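Local coordinates for ThiJ/PfpI family protein (Pseudomonas syringae pv. tomato, PDB 3EWN) that is of unknown function but belongs to the DJ-1/PfpI family, probably sharing the alpha/beta fold of class I glutamine amidotransferase domains, at residues E24-T35 with T86-T97; S146-F154 with F233-F243. All blocks are in the same frame, centred on the assembly; numbering follows the deposited sequence.

Contact 1: residues E24-T35 with T86-T97; sequences EQIAMLVYPGMT and TVLFAPGGTDGT
Tyr31 reaches across the end of the strand pair to grip 86-97 with its ring and hydroxyl. From CB, a chi1 of 50° places CG between the backbone N and the carbonyl carbon, with the ring extending toward 86-97; CB of Met34, in the same turn, lies above one ring face, toward its rim. Further out, CD1 lies 3.4 Å from the carbonyl O of Gly96, while on the other flank CE2 passes Pro91 CG at 4.1 Å. At the tip OH donates to Pro91 O at 2.7 Å, coming from above that carbonyl's plane, and Thr97 OG1 stands 2.8 Å from the same OH. Nearby, Thr35 N donates to Gly92 O, and one water joins Gly33 O to the N atoms of Thr94 and Gly96.

Before this, strands 25-29 and 87-90 run parallel. Gln25 O takes both Thr86 N and Val87 N, and Thr86 OG1 in turn accepts Gln25 N at 2.9 Å in a nearly straight bond (172°). On one sheet face CE of Met28 sits over the Phe89 ring, 4.1 Å from its centroid.

Thr35 OG1 bonds to Asp67 OD2, and it and Gly93 O hold a glycerol, probably from the crystallisation liquor. Strand 25-29 leads on to 53-58 and strand 87-90 to 119-123, in opposite directions across the sheet: the topological switch point of a Rossmann-like alpha/beta fold, where pockets commonly open.

Contact 2: residues S146-F154 with F233-F243; sequences SCRDALAGF and FTKKADALAGF
Three phenylalanine rings mark out this interface. Phe154 turns one face to Ala241, whose CA lies 4.1 Å from the ring centroid, 28° off the normal, with CB also above that face but toward the rim; Leu240 CG comes to the edge, in the ring plane. Phe233 presents its edge to Ser146, with OG near the ring plane and 3.4 Å from CD2, while the sulfur of Cys147 approaches obliquely, 3.7 Å from CE2, as a sulfur-aromatic contact. The ring of Phe243, the last modelled residue, is met edge-on by Gly153 N, Ala150 O and Ala152 CB.

Between the rings the packing is mostly methyl against methyl. Ala237 CB fits against Cys147 CB at 3.7 Å and against Ala150 CB at 4.0 Å, and these small groups let the two backbones come close. Gly153 has no side chain to hold them apart, and its CA comes within 3.3 Å of Ala241 O. One hydrogen bond crosses, at the far end from Phe243: Thr234 OG1, anti to its own carbonyl carbon (chi1 -62°), donates to Ser146 O at 2.7 Å, in the carbonyl plane and on a lone pair. Ser146 OG itself bonds to His144 ND1 and to a glycerol.

On the inner side, helix 126-132 supplies Leu128 against Phe233 and Ala132 against Phe154. Helix 231-240 ends in a Schellman motif: Gly242 takes positive phi, Phe243 N bonds back to Asp238 O and Gly242 N to Ala239 O, a turn that brings the Phe243 ring round to the short 3-10 segment 149-154. The connection between strands 140-141 and 157-158 thus packs against the last modelled helix and its C-terminal Schellman turn.

Overall arrangement
Contact 1 comes first along the chain and closes before contact 2 opens; their centres are 18 Å apart. Contact 1 belongs to the middle of the central sheet, near the centre of the chain, whereas contact 2 lies at the periphery, where the C-terminal helix 231-240 covers the loop between strands 140-141 and 157-158. They meet where helix 95-100 begins: Asp95 OD1 forms a salt bridge with Lys236 NZ at 2.5 Å, and the Phe233 ring packs against Gly93 and Thr94. The C-terminal helix is thereby joined to the loop after strand 87-90. Glycerol, probably from the crystallisation liquor, bonds to residues of both contacts, which is consistent with a nearby pocket but does not establish one.

Contact 1: residues E24-T35 with T86-T97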
ATOM      1  N   GLU A  24     -16.521  -7.630  12.326  1.00 10.32           N
ATOM      2  CA  GLU A  24     -15.642  -6.624  12.906  1.00 10.42           C
ATOM      3  C   GLU A  24     -15.978  -5.197  12.483  1.00  9.50           C
ATOM      4  O   GLU A  24     -16.398  -4.947  11.352  1.00 10.75           O
ATOM      5  CB  GLU A  24     -14.178  -6.912  12.540  1.00  8.42           C
ATOM      6  CG  GLU A  24     -13.650  -8.248  13.048  1.00  9.64           C
ATOM      7  CD  GLU A  24     -13.816  -9.378  12.044  1.00  9.50           C
ATOM      8  OE1 GLU A  24     -14.548  -9.210  11.045  1.00 10.35           O
ATOM      9  OE2 GLU A  24     -13.208 -10.446  12.263  1.00 11.79           O
ATOM     10  N   GLN A  25     -15.787  -4.268  13.413  1.00  8.73           N
ATOM     11  CA  GLN A  25     -16.012  -2.846  13.174  1.00  9.55           C
ATOM     12  C   GLN A  25     -14.609  -2.264  13.260  1.00  8.41           C
ATOM     13  O   GLN A  25     -14.017  -2.233  14.335  1.00  8.38           O
ATOM     14  CB  GLN A  25     -16.890  -2.246  14.272  1.00 12.65           C
ATOM     15  CG  GLN A  25     -18.270  -2.874  14.372  1.00 19.00           C
ATOM     16  CD  GLN A  25     -19.069  -2.712  13.099  1.00 21.55           C
ATOM     17  OE1 GLN A  25     -19.180  -1.612  12.559  1.00 24.64           O
ATOM     18  NE2 GLN A  25     -19.641  -3.812  12.612  1.00 24.73           N
ATOM     19  N   ILE A  26     -14.092  -1.796  12.131  1.00  8.24           N
ATOM     20  CA  ILE A  26     -12.732  -1.280  12.067  1.00  8.46           C
ATOM     21  C   ILE A  26     -12.672   0.186  11.664  1.00  8.35           C
ATOM     22  O   ILE A  26     -13.101   0.551  10.568  1.00  8.43           O
ATOM     23  CB  ILE A  26     -11.910  -2.125  11.059  1.00  8.68           C
ATOM     24  CG1 ILE A  26     -11.904  -3.589  11.511  1.00  9.68           C
ATOM     25  CG2 ILE A  26     -10.495  -1.588  10.936  1.00  9.00           C
ATOM     26  CD1 ILE A  26     -11.423  -4.574  10.457  1.00  9.20           C
ATOM     27  N   ALA A  27     -12.137   1.024  12.548  1.00  8.11           N
ATOM     28  CA  ALA A  27     -12.018   2.448  12.258  1.00  7.61           C
ATOM     29  C   ALA A  27     -10.564   2.810  11.970  1.00  9.33           C
ATOM     30  O   ALA A  27      -9.681   2.573  12.795  1.00  7.63           O
ATOM     31  CB  ALA A  27     -12.540   3.275  13.434  1.00  8.46           C
HETATM   32  N   MSE A  28     -10.329   3.394  10.799  1.00  7.90           N
HETATM   33  CA  MSE A  28      -8.988   3.793  10.393  1.00  7.16           C
HETATM   34  C   MSE A  28      -8.931   5.306  10.217  1.00  6.71           C
HETATM   35  O   MSE A  28      -9.584   5.867   9.342  1.00  6.97           O
HETATM   36  CB  MSE A  28      -8.617   3.085   9.088  1.00  7.67           C
HETATM   37  CG  MSE A  28      -8.780   1.558   9.165  1.00  8.55           C
HETATM   38 SE   MSE A  28      -8.283   0.593   7.574  1.00 15.39          SE
HETATM   39  CE  MSE A  28      -6.405   0.439   7.880  1.00  7.28           C
ATOM     40  N   LEU A  29      -8.152   5.960  11.070  1.00  5.67           N
ATOM     41  CA  LEU A  29      -8.006   7.404  11.023  1.00  5.84           C
ATOM     42  C   LEU A  29      -7.197   7.847   9.810  1.00  6.94           C
ATOM     43  O   LEU A  29      -6.217   7.203   9.444  1.00  7.75           O
ATOM     44  CB  LEU A  29      -7.305   7.899  12.293  1.00  6.87           C
ATOM     45  CG  LEU A  29      -6.969   9.390  12.372  1.00  4.95           C
ATOM     46  CD1 LEU A  29      -8.237  10.195  12.616  1.00  7.21           C
ATOM     47  CD2 LEU A  29      -5.969   9.624  13.504  1.00  7.32           C
ATOM     48  N   VAL A  30      -7.627   8.934   9.177  1.00  6.97           N
ATOM     49  CA  VAL A  30      -6.894   9.502   8.049  1.00  6.21           C
ATOM     50  C   VAL A  30      -6.827  10.996   8.315  1.00  7.07           C
ATOM     51  O   VAL A  30      -7.701  11.548   8.975  1.00  7.07           O
ATOM     52  CB  VAL A  30      -7.570   9.246   6.668  1.00  7.14           C
ATOM     53  CG1 VAL A  30      -7.582   7.758   6.370  1.00  6.04           C
ATOM     54  CG2 VAL A  30      -8.976   9.836   6.632  1.00  7.54           C
ATOM     55  N   TYR A  31      -5.782  11.645   7.817  1.00  6.94           N
ATOM     56  CA  TYR A  31      -5.604  13.073   8.028  1.00  6.60           C
ATOM     57  C   TYR A  31      -4.669  13.634   6.974  1.00  8.37           C
ATOM     58  O   TYR A  31      -3.926  12.890   6.334  1.00  8.44           O
ATOM     59  CB  TYR A  31      -5.041  13.329   9.434  1.00  6.97           C
ATOM     60  CG  TYR A  31      -3.823  12.497   9.784  1.00  5.02           C
ATOM     61  CD1 TYR A  31      -2.549  12.867   9.350  1.00  4.72           C
ATOM     62  CD2 TYR A  31      -3.946  11.333  10.538  1.00  6.62           C
ATOM     63  CE1 TYR A  31      -1.425  12.093   9.661  1.00  3.79           C
ATOM     64  CE2 TYR A  31      -2.829  10.550  10.851  1.00  6.52           C
ATOM     65  CZ  TYR A  31      -1.576  10.939  10.411  1.00  5.49           C
ATOM     66  OH  TYR A  31      -0.477  10.179  10.720  1.00  6.63           O
ATOM     67  N   PRO A  32      -4.703  14.956   6.765  1.00  8.50           N
ATOM     68  CA  PRO A  32      -3.829  15.565   5.761  1.00  8.29           C
ATOM     69  C   PRO A  32      -2.362  15.271   6.050  1.00  7.35           C
ATOM     70  O   PRO A  32      -1.925  15.343   7.196  1.00  6.75           O
ATOM     71  CB  PRO A  32      -4.148  17.055   5.884  1.00  9.68           C
ATOM     72  CG  PRO A  32      -5.583  17.062   6.347  1.00  9.58           C
ATOM     73  CD  PRO A  32      -5.582  15.964   7.384  1.00  8.58           C
ATOM     74  N   GLY A  33      -1.607  14.917   5.016  1.00  7.88           N
ATOM     75  CA  GLY A  33      -0.194  14.659   5.214  1.00  7.68           C
ATOM     76  C   GLY A  33       0.196  13.268   5.674  1.00  8.27           C
ATOM     77  O   GLY A  33       1.374  13.005   5.906  1.00  8.70           O
HETATM   78  N   MSE A  34      -0.773  12.374   5.820  1.00  7.25           N
HETATM   79  CA  MSE A  34      -0.447  11.017   6.238  1.00  6.84           C
HETATM   80  C   MSE A  34       0.326  10.327   5.112  1.00  8.06           C
HETATM   81  O   MSE A  34       0.247  10.745   3.959  1.00  8.37           O
HETATM   82  CB  MSE A  34      -1.725  10.233   6.517  1.00  8.24           C
HETATM   83  CG  MSE A  34      -2.552   9.963   5.267  1.00  9.23           C
HETATM   84 SE   MSE A  34      -4.082   8.877   5.619  1.00 16.53          SE
HETATM   85  CE  MSE A  34      -4.961   9.072   3.938  1.00  9.94           C
ATOM     86  N   THR A  35       1.087   9.289   5.451  1.00  6.97           N
ATOM     87  CA  THR A  35       1.825   8.536   4.448  1.00  7.22           C
ATOM     88  C   THR A  35       0.792   7.497   4.046  1.00  7.50           C
ATOM     89  O   THR A  35       0.439   6.638   4.843  1.00  7.45           O
ATOM     90  CB  THR A  35       3.072   7.852   5.058  1.00  7.27           C
ATOM     91  OG1 THR A  35       3.965   8.856   5.559  1.00 10.17           O
ATOM     92  CG2 THR A  35       3.798   7.020   4.004  1.00  9.16           C
ATOM     93  N   THR A  86     -13.989  -2.855  16.994  1.00  8.56           N
ATOM     94  CA  THR A  86     -13.200  -4.067  17.149  1.00  7.85           C
ATOM     95  C   THR A  86     -11.754  -3.595  17.067  1.00  9.17           C
ATOM     96  O   THR A  86     -10.891  -4.035  17.831  1.00  9.00           O
ATOM     97  CB  THR A  86     -13.454  -5.058  16.001  1.00  9.61           C
ATOM     98  OG1 THR A  86     -14.856  -5.330  15.912  1.00  9.74           O
ATOM     99  CG2 THR A  86     -12.696  -6.357  16.240  1.00  7.50           C
ATOM    100  N   VAL A  87     -11.504  -2.677  16.136  1.00  7.40           N
ATOM    101  CA  VAL A  87     -10.165  -2.133  15.939  1.00  6.81           C
ATOM    102  C   VAL A  87     -10.133  -0.629  15.695  1.00  7.13           C
ATOM    103  O   VAL A  87     -10.916  -0.101  14.909  1.00  7.86           O
ATOM    104  CB  VAL A  87      -9.459  -2.797  14.735  1.00  5.52           C
ATOM    105  CG1 VAL A  87      -8.064  -2.200  14.563  1.00  6.55           C
ATOM    106  CG2 VAL A  87      -9.377  -4.299  14.932  1.00  7.00           C
ATOM    107  N   LEU A  88      -9.225   0.053  16.387  1.00  7.03           N
ATOM    108  CA  LEU A  88      -9.023   1.489  16.205  1.00  6.33           C
ATOM    109  C   LEU A  88      -7.620   1.524  15.619  1.00  6.46           C
ATOM    110  O   LEU A  88      -6.718   0.885  16.153  1.00  6.78           O
ATOM    111  CB  LEU A  88      -9.053   2.233  17.542  1.00  6.35           C
ATOM    112  CG  LEU A  88      -8.750   3.740  17.475  1.00  5.58           C
ATOM    113  CD1 LEU A  88      -9.752   4.456  16.560  1.00  7.95           C
ATOM    114  CD2 LEU A  88      -8.800   4.326  18.872  1.00  6.90           C
ATOM    115  N   PHE A  89      -7.430   2.258  14.526  1.00  5.17           N
ATOM    116  CA  PHE A  89      -6.127   2.297  13.866  1.00  6.16           C
ATOM    117  C   PHE A  89      -5.695   3.691  13.439  1.00  6.08           C
ATOM    118  O   PHE A  89      -6.513   4.483  12.984  1.00  6.59           O
ATOM    119  CB  PHE A  89      -6.171   1.394  12.625  1.00  5.88           C
ATOM    120  CG  PHE A  89      -4.991   1.558  11.704  1.00  6.43           C
ATOM    121  CD1 PHE A  89      -3.853   0.772  11.858  1.00  7.38           C
ATOM    122  CD2 PHE A  89      -5.019   2.502  10.682  1.00  7.27           C
ATOM    123  CE1 PHE A  89      -2.760   0.921  11.004  1.00  7.41           C
ATOM    124  CE2 PHE A  89      -3.931   2.661   9.824  1.00  7.37           C
ATOM    125  CZ  PHE A  89      -2.800   1.869   9.985  1.00  9.19           C
ATOM    126  N   ALA A  90      -4.398   3.973  13.567  1.00  5.89           N
ATOM    127  CA  ALA A  90      -3.860   5.264  13.148  1.00  5.87           C
ATOM    128  C   ALA A  90      -2.605   5.087  12.303  1.00  6.21           C
ATOM    129  O   ALA A  90      -1.676   4.379  12.698  1.00  6.72           O
ATOM    130  CB  ALA A  90      -3.537   6.129  14.358  1.00  6.71           C
ATOM    131  N   PRO A  91      -2.575   5.713  11.112  1.00  5.90           N
ATOM    132  CA  PRO A  91      -1.420   5.629  10.214  1.00  6.32           C
ATOM    133  C   PRO A  91      -0.428   6.730  10.568  1.00  6.64           C
ATOM    134  O   PRO A  91      -0.736   7.618  11.375  1.00  6.78           O
ATOM    135  CB  PRO A  91      -2.041   5.844   8.839  1.00  7.47           C
ATOM    136  CG  PRO A  91      -3.100   6.872   9.133  1.00  6.53           C
ATOM    137  CD  PRO A  91      -3.723   6.333  10.426  1.00  6.30           C
ATOM    138  N   GLY A  92       0.749   6.674   9.950  1.00  5.65           N
ATOM    139  CA  GLY A  92       1.783   7.662  10.202  1.00  6.67           C
ATOM    140  C   GLY A  92       1.959   8.738   9.139  1.00  7.23           C
ATOM    141  O   GLY A  92       1.080   8.980   8.311  1.00  8.59           O
ATOM    142  N   GLY A  93       3.130   9.364   9.170  1.00  7.24           N
ATOM    143  CA  GLY A  93       3.475  10.445   8.264  1.00  7.77           C
ATOM    144  C   GLY A  93       4.463  11.313   9.025  1.00  8.23           C
ATOM    145  O   GLY A  93       5.102  10.826   9.956  1.00  9.23           O
ATOM    146  N   THR A  94       4.602  12.586   8.662  1.00  8.66           N
ATOM    147  CA  THR A  94       5.540  13.449   9.378  1.00  9.69           C
ATOM    148  C   THR A  94       4.852  14.682   9.957  1.00  9.74           C
ATOM    149  O   THR A  94       4.206  14.597  11.001  1.00  9.10           O
ATOM    150  CB  THR A  94       6.709  13.880   8.468  1.00 12.03           C
ATOM    151  OG1 THR A  94       6.197  14.503   7.288  1.00 16.40           O
ATOM    152  CG2 THR A  94       7.536  12.668   8.069  1.00 14.38           C
ATOM    153  N   ASP A  95       4.979  15.827   9.289  1.00 10.43           N
ATOM    154  CA  ASP A  95       4.342  17.043   9.790  1.00  9.62           C
ATOM    155  C   ASP A  95       2.833  16.864   9.940  1.00  9.65           C
ATOM    156  O   ASP A  95       2.225  17.420  10.855  1.00  9.43           O
ATOM    157  CB  ASP A  95       4.633  18.237   8.872  1.00 12.76           C
ATOM    158  CG  ASP A  95       6.054  18.766   9.030  1.00 15.71           C
ATOM    159  OD1 ASP A  95       6.686  18.482  10.068  1.00 19.74           O
ATOM    160  OD2 ASP A  95       6.531  19.476   8.122  1.00 19.11           O
ATOM    161  N   GLY A  96       2.232  16.085   9.042  1.00  9.17           N
ATOM    162  CA  GLY A  96       0.801  15.852   9.120  1.00  8.62           C
ATOM    163  C   GLY A  96       0.434  15.055  10.357  1.00  8.78           C
ATOM    164  O   GLY A  96      -0.633  15.245  10.944  1.00  8.15           O
ATOM    165  N   THR A  97       1.331  14.157  10.749  1.00  8.15           N
ATOM    166  CA  THR A  97       1.141  13.307  11.918  1.00  7.06           C
ATOM    167  C   THR A  97       1.300  14.116  13.205  1.00  8.56           C
ATOM    168  O   THR A  97       0.577  13.901  14.180  1.00  9.54           O
ATOM    169  CB  THR A  97       2.168  12.166  11.921  1.00  6.99           C
ATOM    170  OG1 THR A  97       2.039  11.409  10.711  1.00  8.34           O
ATOM    171  CG2 THR A  97       1.957  11.256  13.130  1.00  7.85           C
TER
HETATM  172  O   HOH W   1      -2.821  16.311   9.755  1.00 11.15           O
HETATM  173  O   HOH W   2       3.194  14.624   6.889  1.00 12.02           O

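Contact 2: residues S146-F154 with F233-F243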
ATOM      1  N   SER A 146      12.659   6.738  13.033  1.00  8.03           N
ATOM      2  CA  SER A 146      13.004   8.138  13.270  1.00  8.43           C
ATOM      3  C   SER A 146      12.363   8.775  14.499  1.00 10.21           C
ATOM      4  O   SER A 146      12.801   9.841  14.935  1.00 10.48           O
ATOM      5  CB  SER A 146      12.650   8.981  12.044  1.00  9.35           C
ATOM      6  OG  SER A 146      11.243   9.017  11.847  1.00 10.74           O
ATOM      7  N   CYS A 147      11.345   8.131  15.066  1.00  8.76           N
ATOM      8  CA  CYS A 147      10.660   8.705  16.224  1.00  8.50           C
ATOM      9  C   CYS A 147      10.248   7.688  17.281  1.00  9.54           C
ATOM     10  O   CYS A 147       9.485   8.011  18.189  1.00 11.32           O
ATOM     11  CB  CYS A 147       9.411   9.457  15.756  1.00  7.54           C
ATOM     12  SG  CYS A 147       8.191   8.414  14.905  1.00  9.00           S
ATOM     13  N   ARG A 148      10.759   6.467  17.176  1.00  9.38           N
ATOM     14  CA  ARG A 148      10.403   5.416  18.125  1.00 10.55           C
ATOM     15  C   ARG A 148      10.677   5.778  19.590  1.00 10.80           C
ATOM     16  O   ARG A 148       9.826   5.572  20.461  1.00  9.87           O
ATOM     17  CB  ARG A 148      11.145   4.126  17.763  1.00 11.85           C
ATOM     18  CG  ARG A 148      10.659   2.902  18.513  1.00 13.35           C
ATOM     19  CD  ARG A 148      11.383   1.642  18.053  1.00 16.05           C
ATOM     20  NE  ARG A 148      12.807   1.684  18.381  1.00 18.75           N
ATOM     21  CZ  ARG A 148      13.786   1.721  17.482  1.00 19.74           C
ATOM     22  NH1 ARG A 148      13.509   1.718  16.185  1.00 20.35           N
ATOM     23  NH2 ARG A 148      15.047   1.767  17.885  1.00 23.53           N
ATOM     24  N   ASP A 149      11.855   6.323  19.868  1.00 11.57           N
ATOM     25  CA  ASP A 149      12.194   6.668  21.244  1.00 12.79           C
ATOM     26  C   ASP A 149      11.329   7.760  21.852  1.00 12.62           C
ATOM     27  O   ASP A 149      11.190   7.832  23.072  1.00 12.48           O
ATOM     28  CB  ASP A 149      13.668   7.057  21.353  1.00 16.24           C
ATOM     29  CG  ASP A 149      14.590   5.873  21.174  1.00 19.03           C
ATOM     30  OD1 ASP A 149      14.280   4.796  21.725  1.00 21.73           O
ATOM     31  OD2 ASP A 149      15.622   6.016  20.493  1.00 24.31           O
ATOM     32  N   ALA A 150      10.742   8.607  21.012  1.00 11.20           N
ATOM     33  CA  ALA A 150       9.889   9.681  21.510  1.00 10.85           C
ATOM     34  C   ALA A 150       8.701   9.128  22.293  1.00 10.54           C
ATOM     35  O   ALA A 150       8.190   9.784  23.201  1.00 11.60           O
ATOM     36  CB  ALA A 150       9.390  10.543  20.341  1.00  9.97           C
ATOM     37  N   LEU A 151       8.277   7.914  21.947  1.00  9.95           N
ATOM     38  CA  LEU A 151       7.133   7.276  22.593  1.00  8.51           C
ATOM     39  C   LEU A 151       7.224   7.212  24.117  1.00  9.58           C
ATOM     40  O   LEU A 151       6.200   7.222  24.802  1.00  8.62           O
ATOM     41  CB  LEU A 151       6.933   5.863  22.035  1.00  7.60           C
ATOM     42  CG  LEU A 151       6.567   5.777  20.551  1.00  8.82           C
ATOM     43  CD1 LEU A 151       6.546   4.316  20.114  1.00  8.43           C
ATOM     44  CD2 LEU A 151       5.209   6.444  20.321  1.00  9.41           C
ATOM     45  N   ALA A 152       8.446   7.144  24.638  1.00  8.12           N
ATOM     46  CA  ALA A 152       8.666   7.084  26.083  1.00  9.19           C
ATOM     47  C   ALA A 152       8.032   8.283  26.787  1.00  9.79           C
ATOM     48  O   ALA A 152       7.614   8.190  27.943  1.00  9.25           O
ATOM     49  CB  ALA A 152      10.169   7.038  26.378  1.00  9.22           C
ATOM     50  N   GLY A 153       7.968   9.407  26.082  1.00 10.09           N
ATOM     51  CA  GLY A 153       7.390  10.608  26.654  1.00 10.31           C
ATOM     52  C   GLY A 153       5.902  10.490  26.911  1.00  9.62           C
ATOM     53  O   GLY A 153       5.343  11.246  27.704  1.00 12.17           O
ATOM     54  N   PHE A 154       5.256   9.541  26.236  1.00  9.86           N
ATOM     55  CA  PHE A 154       3.822   9.326  26.396  1.00  9.07           C
ATOM     56  C   PHE A 154       3.560   8.192  27.378  1.00  9.45           C
ATOM     57  O   PHE A 154       2.424   7.761  27.545  1.00  9.33           O
ATOM     58  CB  PHE A 154       3.177   8.980  25.050  1.00  9.51           C
ATOM     59  CG  PHE A 154       3.307  10.059  24.015  1.00 10.31           C
ATOM     60  CD1 PHE A 154       2.753  11.319  24.224  1.00 10.83           C
ATOM     61  CD2 PHE A 154       3.963   9.806  22.814  1.00 10.56           C
ATOM     62  CE1 PHE A 154       2.854  12.316  23.253  1.00 12.86           C
ATOM     63  CE2 PHE A 154       4.069  10.792  21.838  1.00 11.34           C
ATOM     64  CZ  PHE A 154       3.512  12.048  22.055  1.00 11.20           C
ATOM     65  N   PHE A 233      12.229  15.979  11.950  1.00 11.29           N
ATOM     66  CA  PHE A 233      11.073  15.237  12.443  1.00  9.48           C
ATOM     67  C   PHE A 233      11.400  14.584  13.786  1.00  9.53           C
ATOM     68  O   PHE A 233      10.599  14.633  14.717  1.00 10.50           O
ATOM     69  CB  PHE A 233      10.660  14.166  11.429  1.00  9.41           C
ATOM     70  CG  PHE A 233       9.488  13.329  11.869  1.00  8.58           C
ATOM     71  CD1 PHE A 233       8.241  13.909  12.085  1.00  9.19           C
ATOM     72  CD2 PHE A 233       9.628  11.958  12.055  1.00  9.95           C
ATOM     73  CE1 PHE A 233       7.145  13.132  12.473  1.00 10.05           C
ATOM     74  CE2 PHE A 233       8.543  11.173  12.441  1.00 10.39           C
ATOM     75  CZ  PHE A 233       7.298  11.762  12.652  1.00 10.30           C
ATOM     76  N   THR A 234      12.579  13.981  13.896  1.00  9.11           N
ATOM     77  CA  THR A 234      12.964  13.343  15.150  1.00  9.06           C
ATOM     78  C   THR A 234      12.890  14.324  16.311  1.00 10.19           C
ATOM     79  O   THR A 234      12.352  14.002  17.370  1.00 10.19           O
ATOM     80  CB  THR A 234      14.389  12.780  15.089  1.00  9.68           C
ATOM     81  OG1 THR A 234      14.455  11.764  14.081  1.00  9.33           O
ATOM     82  CG2 THR A 234      14.781  12.177  16.440  1.00  9.58           C
ATOM     83  N   LYS A 235      13.439  15.520  16.116  1.00 10.54           N
ATOM     84  CA  LYS A 235      13.413  16.522  17.170  1.00 11.78           C
ATOM     85  C   LYS A 235      11.992  16.986  17.488  1.00 10.95           C
ATOM     86  O   LYS A 235      11.640  17.141  18.654  1.00 11.93           O
ATOM     87  CB  LYS A 235      14.298  17.718  16.796  1.00 16.08           C
ATOM     88  CG  LYS A 235      15.793  17.412  16.865  1.00 23.62           C
ATOM     89  CD  LYS A 235      16.652  18.655  16.651  1.00 27.45           C
ATOM     90  CE  LYS A 235      16.645  19.120  15.202  1.00 30.01           C
ATOM     91  NZ  LYS A 235      17.276  18.130  14.282  1.00 33.15           N
ATOM     92  N   LYS A 236      11.173  17.191  16.461  1.00 10.18           N
ATOM     93  CA  LYS A 236       9.791  17.628  16.675  1.00  9.82           C
ATOM     94  C   LYS A 236       8.969  16.548  17.367  1.00  9.96           C
ATOM     95  O   LYS A 236       8.054  16.854  18.136  1.00 10.25           O
ATOM     96  CB  LYS A 236       9.142  18.022  15.346  1.00 11.37           C
ATOM     97  CG  LYS A 236       9.694  19.322  14.779  1.00 15.96           C
ATOM     98  CD  LYS A 236       9.324  19.517  13.317  1.00 20.65           C
ATOM     99  CE  LYS A 236       7.841  19.740  13.128  1.00 24.91           C
ATOM    100  NZ  LYS A 236       7.552  20.174  11.731  1.00 24.74           N
ATOM    101  N   ALA A 237       9.287  15.286  17.085  1.00  9.01           N
ATOM    102  CA  ALA A 237       8.588  14.177  17.723  1.00  8.91           C
ATOM    103  C   ALA A 237       8.940  14.188  19.206  1.00  9.81           C
ATOM    104  O   ALA A 237       8.065  14.076  20.059  1.00  8.44           O
ATOM    105  CB  ALA A 237       9.002  12.853  17.093  1.00  9.24           C
ATOM    106  N   ASP A 238      10.227  14.324  19.516  1.00 10.75           N
ATOM    107  CA  ASP A 238      10.652  14.366  20.912  1.00 11.50           C
ATOM    108  C   ASP A 238       9.975  15.530  21.631  1.00 11.04           C
ATOM    109  O   ASP A 238       9.552  15.393  22.776  1.00 12.64           O
ATOM    110  CB  ASP A 238      12.173  14.519  21.023  1.00 13.68           C
ATOM    111  CG  ASP A 238      12.918  13.232  20.710  1.00 18.34           C
ATOM    112  OD1 ASP A 238      12.331  12.140  20.877  1.00 18.77           O
ATOM    113  OD2 ASP A 238      14.104  13.312  20.320  1.00 20.66           O
ATOM    114  N   ALA A 239       9.872  16.675  20.961  1.00 10.62           N
ATOM    115  CA  ALA A 239       9.239  17.847  21.561  1.00 11.79           C
ATOM    116  C   ALA A 239       7.765  17.567  21.838  1.00 12.26           C
ATOM    117  O   ALA A 239       7.237  17.929  22.891  1.00 12.80           O
ATOM    118  CB  ALA A 239       9.383  19.062  20.632  1.00 12.49           C
ATOM    119  N   LEU A 240       7.106  16.925  20.879  1.00 11.46           N
ATOM    120  CA  LEU A 240       5.695  16.581  21.007  1.00 13.15           C
ATOM    121  C   LEU A 240       5.480  15.683  22.223  1.00 13.33           C
ATOM    122  O   LEU A 240       4.480  15.802  22.929  1.00 13.35           O
ATOM    123  CB  LEU A 240       5.219  15.840  19.752  1.00 14.33           C
ATOM    124  CG  LEU A 240       3.788  15.298  19.778  1.00 14.86           C
ATOM    125  CD1 LEU A 240       2.813  16.431  19.513  1.00 17.92           C
ATOM    126  CD2 LEU A 240       3.626  14.211  18.722  1.00 15.30           C
ATOM    127  N   ALA A 241       6.426  14.780  22.458  1.00 13.59           N
ATOM    128  CA  ALA A 241       6.333  13.844  23.572  1.00 14.91           C
ATOM    129  C   ALA A 241       6.739  14.471  24.900  1.00 16.13           C
ATOM    130  O   ALA A 241       6.786  13.792  25.922  1.00 17.03           O
ATOM    131  CB  ALA A 241       7.183  12.614  23.288  1.00 12.85           C
ATOM    132  N   GLY A 242       7.046  15.763  24.877  1.00 17.79           N
ATOM    133  CA  GLY A 242       7.410  16.456  26.101  1.00 21.48           C
ATOM    134  C   GLY A 242       8.871  16.504  26.505  1.00 23.21           C
ATOM    135  O   GLY A 242       9.175  16.879  27.640  1.00 25.07           O
ATOM    136  N   PHE A 243       9.785  16.136  25.613  1.00 23.87           N
ATOM    137  CA  PHE A 243      11.202  16.183  25.962  1.00 26.48           C
ATOM    138  C   PHE A 243      11.795  17.565  25.692  1.00 27.95           C
ATOM    139  O   PHE A 243      11.129  18.372  25.012  1.00 28.67           O
ATOM    140  CB  PHE A 243      11.997  15.135  25.180  1.00 25.55           C
ATOM    141  CG  PHE A 243      11.655  13.716  25.540  1.00 25.71           C
ATOM    142  CD1 PHE A 243      10.629  13.047  24.885  1.00 24.61           C
ATOM    143  CD2 PHE A 243      12.371  13.043  26.528  1.00 25.98           C
ATOM    144  CE1 PHE A 243      10.320  11.726  25.203  1.00 25.20           C
ATOM    145  CE2 PHE A 243      12.069  11.721  26.855  1.00 26.73           C
ATOM    146  CZ  PHE A 243      11.041  11.062  26.189  1.00 24.44           C
TER